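D-alanyl-D-alanine carboxypeptidase (Enterococcus faecalis V583, PDB 5ZHF) cleaves the C-terminal D-alanine from peptidoglycan-derived pentapeptides with the help of a zinc ion, an activity associated with vancomycin resistance. Local coordinates at residues N158-Y161 / R162-E166; R195-I199 / E200-K204; E67-D70 / I71-P75. All blocks are in the same frame, centred on the assembly; numbering follows the deposited sequence.

Interaction 1: residues N158-Y161 / R162-E166; sequences NEVY and RWLDE
Val160 and Leu164 meet one turn apart on the inner side of helix 157-167, an amphipathic helix that lies against strand 145-150, which carries the zinc ligand Asp147. CG1 of Val160 touches CD1 of Leu164 at 3.7 Å, the two side chains running side by side and pointing the same way. The valine turns this methyl anti to its backbone N (chi1 167°), beside the carbonyl carbon and so on toward the following turn. Both pack on Ile148, which is why branched apolar residues suit these places. Beneath the side chains runs the usual ladder of i to i+4 bonds: Leu164 N gives to Val160 O at 2.9 Å, and Asp165 N to Tyr161 O at 3.0 Å. On the outer side, Glu159 O takes Trp163 N at 3.0 Å and also accepts a hydrogen bond from a water at 2.8 Å. That water in turn accepts from Arg162 NH2 at 3.3 Å, lying at the edge of the guanidinium and in its plane. The bend of Arg162 at chi3 (62°) swings the group back toward the preceding turn. Three polar ends find partners in other parts of the chain: Tyr161 OH at Asn149, Trp163 NE1 at Asp87, Asp165 OD1 at Arg175. Glu159 and Arg162 carry opposite charges, but OE2 and NH2 stay 5.6 Å apart, and Glu159 OE1 bonds to Thr156 N. Any attraction between them is therefore probably diffuse, and it is the water that ties the arginine tip to the helix backbone.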
loop_
_atom_site.group_PDB
_atom_site.type_symbol
_atom_site.label_atom_id
_atom_site.label_comp_id
_atom_site.label_asym_id
_atom_site.label_seq_id
_atom_site.Cartn_x
_atom_site.Cartn_y
_atom_site.Cartn_z
ATOM N N ASN A 158 1.944 -8.655 -13.657
ATOM C CA ASN A 158 1.806 -7.476 -14.515
ATOM C C ASN A 158 0.388 -7.230 -15.007
ATOM O O ASN A 158 -0.019 -6.080 -15.157
ATOM C CB ASN A 158 2.796 -7.536 -15.680
ATOM C CG ASN A 158 4.231 -7.341 -15.217
ATOM O OD1 ASN A 158 4.512 -6.508 -14.347
ATOM N ND2 ASN A 158 5.145 -8.120 -15.776
ATOM N N GLU A 159 -0.383 -8.294 -15.216
ATOM C CA GLU A 159 -1.802 -8.169 -15.564
ATOM C C GLU A 159 -2.621 -7.539 -14.418
ATOM O O GLU A 159 -3.451 -6.655 -14.638
ATOM C CB GLU A 159 -2.400 -9.536 -15.926
ATOM C CG GLU A 159 -1.936 -10.007 -17.298
ATOM C CD GLU A 159 -2.221 -11.466 -17.615
ATOM O OE1 GLU A 159 -2.451 -12.296 -16.724
ATOM O OE2 GLU A 159 -2.184 -11.782 -18.819
ATOM N N VAL A 160 -2.386 -8.034 -13.213
ATOM C CA VAL A 160 -3.037 -7.493 -12.015
ATOM C C VAL A 160 -2.589 -6.052 -11.753
ATOM O O VAL A 160 -3.434 -5.204 -11.470
ATOM C CB VAL A 160 -2.771 -8.397 -10.792
ATOM C CG1 VAL A 160 -3.170 -7.704 -9.488
ATOM C CG2 VAL A 160 -3.517 -9.704 -10.981
ATOM N N TYR A 161 -1.285 -5.776 -11.859
ATOM C CA TYR A 161 -0.777 -4.428 -11.598
ATOM C C TYR A 161 -1.319 -3.417 -12.596
ATOM O O TYR A 161 -1.708 -2.300 -12.220
ATOM C CB TYR A 161 0.754 -4.377 -11.568
ATOM C CG TYR A 161 1.418 -5.294 -10.571
ATOM C CD1 TYR A 161 0.800 -5.641 -9.356
ATOM C CD2 TYR A 161 2.693 -5.802 -10.810
ATOM C CE1 TYR A 161 1.425 -6.453 -8.434
ATOM C CE2 TYR A 161 3.305 -6.635 -9.896
ATOM C CZ TYR A 161 2.674 -6.953 -8.706
ATOM O OH TYR A 161 3.292 -7.784 -7.800
ATOM N N ARG A 162 -1.398 -3.820 -13.860
ATOM C CA ARG A 162 -1.981 -2.977 -14.892
ATOM C C ARG A 162 -3.462 -2.710 -14.639
ATOM O O ARG A 162 -3.905 -1.564 -14.734
ATOM C CB ARG A 162 -1.754 -3.575 -16.283
ATOM C CG ARG A 162 -2.244 -2.656 -17.392
ATOM C CD ARG A 162 -1.975 -3.258 -18.748
ATOM N NE ARG A 162 -2.672 -4.522 -18.927
ATOM C CZ ARG A 162 -2.630 -5.248 -20.040
ATOM N NH1 ARG A 162 -1.927 -4.830 -21.095
ATOM N NH2 ARG A 162 -3.301 -6.397 -20.102
ATOM N N TRP A 163 -4.228 -3.751 -14.280
ATOM C CA TRP A 163 -5.637 -3.587 -14.021
ATOM C C TRP A 163 -5.843 -2.646 -12.833
ATOM O O TRP A 163 -6.722 -1.773 -12.867
ATOM C CB TRP A 163 -6.326 -4.933 -13.779
ATOM C CG TRP A 163 -7.817 -4.809 -13.660
ATOM C CD1 TRP A 163 -8.733 -4.968 -14.663
ATOM C CD2 TRP A 163 -8.564 -4.457 -12.484
ATOM N NE1 TRP A 163 -9.995 -4.767 -14.190
ATOM C CE2 TRP A 163 -9.925 -4.424 -12.861
ATOM C CE3 TRP A 163 -8.220 -4.184 -11.148
ATOM C CZ2 TRP A 163 -10.941 -4.135 -11.960
ATOM C CZ3 TRP A 163 -9.237 -3.866 -10.253
ATOM C CH2 TRP A 163 -10.577 -3.853 -10.662
ATOM N N LEU A 164 -5.047 -2.840 -11.780
ATOM C CA LEU A 164 -5.193 -1.992 -10.592
ATOM C C LEU A 164 -4.902 -0.520 -10.942
ATOM O O LEU A 164 -5.642 0.405 -10.507
ATOM C CB LEU A 164 -4.252 -2.462 -9.497
ATOM C CG LEU A 164 -4.657 -3.777 -8.856
ATOM C CD1 LEU A 164 -3.511 -4.348 -8.050
ATOM C CD2 LEU A 164 -5.928 -3.657 -8.015
ATOM N N ASP A 165 -3.826 -0.302 -11.687
ATOM C CA ASP A 165 -3.424 1.059 -12.075
ATOM C C ASP A 165 -4.576 1.778 -12.747
ATOM O O ASP A 165 -4.843 2.961 -12.467
ATOM C CB ASP A 165 -2.185 1.031 -12.996
ATOM C CG ASP A 165 -1.777 2.431 -13.480
ATOM O OD1 ASP A 165 -1.192 3.198 -12.676
ATOM O OD2 ASP A 165 -2.068 2.761 -14.650
ATOM N N GLU A 166 -5.259 1.071 -13.638
ATOM C CA GLU A 166 -6.305 1.652 -14.479
ATOM C C GLU A 166 -7.691 1.690 -13.828
ATOM O O GLU A 166 -8.577 2.414 -14.301
ATOM C CB GLU A 166 -6.337 0.882 -15.816
ATOM C CG GLU A 166 -5.030 1.045 -16.586
ATOM C CD GLU A 166 -4.857 0.092 -17.771
ATOM O OE1 GLU A 166 -5.763 -0.669 -18.065
ATOM O OE2 GLU A 166 -3.768 0.105 -18.386
HETATM O O HOH W 1 -4.612 -6.858 -17.125
#

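Interaction 2: residues R195-I199 / E200-K204; sequences RYVGI and EAATK
Ala202 N bonds to Gly198 O at 2.9 Å, nearly along the C=O axis, and with this bond the first turn of helix 199-208 closes. Gly198 is the N-cap residue, placed where strand 193-196 gives way to the helix. Its backbone angles (98°/156°) would jam a CB against the carbonyl O of Val197, so glycine fits here. One residue on, Ile199 O is gripped twice by Thr203: its N comes from one face of the carbonyl plane at 3.0 Å, its OG1 from the other at 2.7 Å. The threonine can do this because OG1 lies beside its own backbone N (chi1 -56°), turned back toward the preceding turn. A helical threonine can thus place its hydroxyl on the carbonyl one turn back, which its own N-H already uses. Inside the turn, Val197 CG2 fills the angle between strand and helix, 3.8 Å from Ala202 CB and 4.0 Å from Ala201 CB; small alanines let the helix come this near. A water links the start of the helix to the residue before the cap, giving to Val197 O and accepting from Ala201 N, each at 3.0 Å. Farther out, Ile174 of strand 173-175 packs on both Val197 and Ala202, and backbone bonds from Val197 and Gly198 to Gly172 hold the approach to the cap. Arg195 braces the strand end, its NE bonded to Tyr196 O and its NH1 in a salt bridge with Glu139. One face of the Tyr196 ring is turned to the cap, with Gly198 N 3.4 Å above its plane and over its centre.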
loop_
_atom_site.group_PDB
_atom_site.type_symbol
_atom_site.label_atom_id
_atom_site.label_comp_id
_atom_site.label_asym_id
_atom_site.label_seq_id
_atom_site.Cartn_x
_atom_site.Cartn_y
_atom_site.Cartn_z
ATOM N N ARG A 195 -3.668 1.901 -1.408
ATOM C CA ARG A 195 -4.091 2.607 -0.180
ATOM C C ARG A 195 -5.511 3.082 -0.371
ATOM O O ARG A 195 -5.829 3.698 -1.398
ATOM C CB ARG A 195 -3.162 3.803 0.068
ATOM C CG ARG A 195 -3.663 4.888 1.013
ATOM C CD ARG A 195 -3.938 4.396 2.425
ATOM N NE ARG A 195 -4.712 5.429 3.103
ATOM C CZ ARG A 195 -4.233 6.459 3.771
ATOM N NH1 ARG A 195 -2.928 6.611 3.983
ATOM N NH2 ARG A 195 -5.100 7.338 4.291
ATOM N N TYR A 196 -6.368 2.791 0.605
ATOM C CA TYR A 196 -7.723 3.300 0.585
ATOM C C TYR A 196 -7.744 4.755 1.073
ATOM O O TYR A 196 -7.325 5.041 2.201
ATOM C CB TYR A 196 -8.640 2.494 1.482
ATOM C CG TYR A 196 -10.075 2.969 1.382
ATOM C CD1 TYR A 196 -10.868 2.627 0.291
ATOM C CD2 TYR A 196 -10.616 3.824 2.357
ATOM C CE1 TYR A 196 -12.182 3.067 0.188
ATOM C CE2 TYR A 196 -11.930 4.270 2.262
ATOM C CZ TYR A 196 -12.704 3.903 1.192
ATOM O OH TYR A 196 -14.016 4.323 1.099
ATOM N N VAL A 197 -8.256 5.630 0.213
ATOM C CA VAL A 197 -8.570 7.026 0.588
ATOM C C VAL A 197 -10.038 7.425 0.388
ATOM O O VAL A 197 -10.436 8.553 0.775
ATOM C CB VAL A 197 -7.663 7.988 -0.180
ATOM C CG1 VAL A 197 -6.231 7.819 0.268
ATOM C CG2 VAL A 197 -7.816 7.831 -1.686
ATOM N N GLY A 198 -10.840 6.555 -0.237
ATOM C CA GLY A 198 -12.225 6.848 -0.601
ATOM C C GLY A 198 -12.329 7.267 -2.036
ATOM O O GLY A 198 -11.366 7.755 -2.634
ATOM N N ILE A 199 -13.511 7.073 -2.603
ATOM C CA ILE A 199 -13.731 7.238 -4.028
ATOM C C ILE A 199 -13.511 8.689 -4.471
ATOM O O ILE A 199 -12.876 8.923 -5.482
ATOM C CB ILE A 199 -15.123 6.694 -4.437
ATOM C CG1 ILE A 199 -15.138 5.155 -4.277
ATOM C CG2 ILE A 199 -15.464 7.050 -5.874
ATOM C CD1 ILE A 199 -16.499 4.499 -4.267
ATOM N N GLU A 200 -13.996 9.644 -3.677
ATOM C CA GLU A 200 -13.870 11.080 -4.026
ATOM C C GLU A 200 -12.412 11.490 -4.225
ATOM O O GLU A 200 -12.034 11.989 -5.280
ATOM C CB GLU A 200 -14.511 11.942 -2.935
ATOM C CG GLU A 200 -14.557 13.433 -3.229
ATOM C CD GLU A 200 -15.320 14.192 -2.153
ATOM O OE1 GLU A 200 -14.673 14.893 -1.348
ATOM O OE2 GLU A 200 -16.562 14.063 -2.096
ATOM N N ALA A 201 -11.590 11.238 -3.214
ATOM C CA ALA A 201 -10.190 11.610 -3.278
ATOM C C ALA A 201 -9.440 10.765 -4.310
ATOM O O ALA A 201 -8.600 11.272 -5.048
ATOM C CB ALA A 201 -9.527 11.473 -1.917
ATOM N N ALA A 202 -9.723 9.463 -4.352
ATOM C CA ALA A 202 -8.985 8.589 -5.272
ATOM C C ALA A 202 -9.161 9.003 -6.726
ATOM O O ALA A 202 -8.216 8.985 -7.505
ATOM C CB ALA A 202 -9.414 7.136 -5.100
ATOM N N THR A 203 -10.375 9.395 -7.064
ATOM C CA THR A 203 -10.703 9.764 -8.419
ATOM C C THR A 203 -9.983 11.046 -8.816
ATOM O O THR A 203 -9.457 11.140 -9.922
ATOM C CB THR A 203 -12.222 9.899 -8.594
ATOM O OG1 THR A 203 -12.872 8.669 -8.207
ATOM C CG2 THR A 203 -12.566 10.261 -10.037
ATOM N N LYS A 204 -9.944 12.020 -7.905
ATOM C CA LYS A 204 -9.206 13.264 -8.146
ATOM C C LYS A 204 -7.715 13.007 -8.262
ATOM O O LYS A 204 -7.052 13.510 -9.169
ATOM C CB LYS A 204 -9.473 14.283 -7.032
ATOM C CG LYS A 204 -10.903 14.801 -7.008
ATOM C CD LYS A 204 -11.157 15.781 -5.862
ATOM C CE LYS A 204 -12.468 16.532 -6.070
ATOM N NZ LYS A 204 -13.033 17.059 -4.793
HETATM O O HOH W 2 -12.492 10.277 -0.486
#

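Interaction 3: residues E67-D70 / I71-P75; sequences ERID and IRISP
Asp70 holds Arg72 through its carboxylate, and the path from CB outward shows how. CB of Asp70 lies 3.5 Å from Ile71 N, at the start of the turn. CG is set anti to the backbone N (chi1 -174°), beside the carbonyl carbon, which carries the carboxylate forward over the residues that follow. OD1 then takes two donors: Arg72 N at 2.9 Å on its anti side, and Arg72 NE at 3.1 Å on its syn side, the latter almost straight at 169°. OD2 receives Arg72 NH2 at 2.8 Å through its syn lone pair. The grip is therefore side-on; NE and NH2 each serve mainly one oxygen (NE also makes a weak bond to OD2), although the carboxylate and guanidinium planes are 34° apart. The bond from Arg72 N to OD1 makes an Asx turn, the aspartate oxygen accepting from the backbone N two residues later, and it sits where strand 68-70 passes through a 3-10 turn into helix 74-86. A short acidic side chain suits the place, since it can reach the backbone N and the arginine tip together, and the salt bridge would balance its charge. The turn itself is closed by Ile73 N, bonded to Asp70 O at 3.0 Å. On the apolar side, Ile69 CD1 reaches Ser74 CA at 3.6 Å and Ile73 CG1 at 3.9 Å, packing across the bend from strand to turn. Leu144 packs on both Asp70 and Ile73, while Trp41 touches the Arg72 side chain. Ser74 OG turns to Glu61 of the neighbouring strand 60-62.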
loop_
_atom_site.group_PDB
_atom_site.type_symbol
_atom_site.label_atom_id
_atom_site.label_comp_id
_atom_site.label_asym_id
_atom_site.label_seq_id
_atom_site.Cartn_x
_atom_site.Cartn_y
_atom_site.Cartn_z
ATOM N N GLU A 67 -5.334 -12.569 6.232
ATOM C CA GLU A 67 -4.901 -11.173 6.289
ATOM C C GLU A 67 -6.051 -10.342 6.853
ATOM O O GLU A 67 -7.211 -10.720 6.730
ATOM C CB GLU A 67 -4.511 -10.635 4.905
ATOM C CG GLU A 67 -3.307 -11.342 4.293
ATOM C CD GLU A 67 -2.024 -11.182 5.104
ATOM O OE1 GLU A 67 -1.727 -10.074 5.577
ATOM O OE2 GLU A 67 -1.295 -12.190 5.224
ATOM N N ARG A 68 -5.695 -9.255 7.521
ATOM C CA ARG A 68 -6.668 -8.363 8.150
ATOM C C ARG A 68 -6.639 -6.988 7.519
ATOM O O ARG A 68 -5.595 -6.538 7.047
ATOM C CB ARG A 68 -6.385 -8.259 9.646
ATOM C CG ARG A 68 -6.787 -9.513 10.417
ATOM C CD ARG A 68 -6.398 -9.432 11.900
ATOM N NE ARG A 68 -4.947 -9.357 12.057
ATOM C CZ ARG A 68 -4.288 -9.046 13.171
ATOM N NH1 ARG A 68 -4.928 -8.751 14.287
ATOM N NH2 ARG A 68 -2.951 -9.041 13.160
ATOM N N ILE A 69 -7.800 -6.332 7.544
ATOM C CA ILE A 69 -7.978 -4.983 7.006
ATOM C C ILE A 69 -8.884 -4.184 7.945
ATOM O O ILE A 69 -9.691 -4.759 8.668
ATOM C CB ILE A 69 -8.596 -5.004 5.593
ATOM C CG1 ILE A 69 -9.915 -5.790 5.597
ATOM C CG2 ILE A 69 -7.589 -5.549 4.592
ATOM C CD1 ILE A 69 -10.801 -5.491 4.423
ATOM N N ASP A 70 -8.754 -2.864 7.901
ATOM C CA ASP A 70 -9.724 -1.966 8.552
ATOM C C ASP A 70 -11.123 -2.332 8.048
ATOM O O ASP A 70 -11.383 -2.349 6.854
ATOM C CB ASP A 70 -9.330 -0.514 8.248
ATOM C CG ASP A 70 -10.173 0.511 8.992
ATOM O OD1 ASP A 70 -11.371 0.258 9.241
ATOM O OD2 ASP A 70 -9.600 1.556 9.332
ATOM N N ILE A 71 -12.023 -2.672 8.969
ATOM C CA ILE A 71 -13.391 -3.048 8.593
ATOM C C ILE A 71 -14.046 -1.994 7.658
ATOM O O ILE A 71 -14.845 -2.339 6.805
ATOM C CB ILE A 71 -14.281 -3.312 9.832
ATOM C CG1 ILE A 71 -15.643 -3.931 9.463
ATOM C CG2 ILE A 71 -14.523 -2.007 10.591
ATOM C CD1 ILE A 71 -15.639 -5.291 8.803
ATOM N N ARG A 72 -13.649 -0.721 7.788
ATOM C CA ARG A 72 -14.252 0.330 6.991
ATOM C C ARG A 72 -13.992 0.216 5.493
ATOM O O ARG A 72 -14.762 0.761 4.701
ATOM C CB ARG A 72 -13.811 1.705 7.509
ATOM C CG ARG A 72 -14.371 2.012 8.886
ATOM C CD ARG A 72 -13.788 3.294 9.442
ATOM N NE ARG A 72 -12.411 3.112 9.875
ATOM C CZ ARG A 72 -11.693 3.995 10.571
ATOM N NH1 ARG A 72 -12.210 5.164 10.951
ATOM N NH2 ARG A 72 -10.448 3.708 10.907
ATOM N N ILE A 73 -12.900 -0.470 5.102
ATOM C CA ILE A 73 -12.556 -0.611 3.676
ATOM C C ILE A 73 -13.056 -1.932 3.100
ATOM O O ILE A 73 -13.008 -2.119 1.895
ATOM C CB ILE A 73 -11.030 -0.436 3.368
ATOM C CG1 ILE A 73 -10.224 -1.721 3.645
ATOM C CG2 ILE A 73 -10.454 0.747 4.124
ATOM C CD1 ILE A 73 -8.740 -1.569 3.349
ATOM N N SER A 74 -13.610 -2.800 3.937
ATOM C CA SER A 74 -14.024 -4.135 3.494
ATOM C C SER A 74 -14.928 -4.212 2.240
ATOM O O SER A 74 -14.609 -4.927 1.288
ATOM C CB SER A 74 -14.656 -4.907 4.653
ATOM O OG SER A 74 -15.109 -6.154 4.163
ATOM N N PRO A 75 -16.068 -3.493 2.214
ATOM C CA PRO A 75 -16.917 -3.582 1.011
ATOM C C PRO A 75 -16.286 -3.025 -0.248
ATOM O O PRO A 75 -16.573 -3.501 -1.342
ATOM C CB PRO A 75 -18.193 -2.819 1.398
ATOM C CG PRO A 75 -17.819 -1.992 2.558
ATOM C CD PRO A 75 -16.632 -2.596 3.239
#

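In the fold
Along the chain the order is interaction 3, interaction 1, interaction 2. Interaction 3 joins the two-stranded sheet of 60-62 and 68-70 to helix 74-86; interaction 1 lies within helix 157-167, and interaction 2 leads from the four-stranded sheet into helix 199-208. Helix 74-86, which begins in interaction 3, reaches interaction 1 through Leu80, which packs on Trp163 and Leu164, although their centres stand about 21 Å apart. Interactions 2 and 3, centres about 15 Å apart, touch directly: Tyr196 CG lies 3.5 Å from Ile73 CG2. Interactions 1 and 2 are about 17 Å apart between centres. All three meet at or beside strand 193-196, of the sheet that supplies zinc ligands Asp147 and His193.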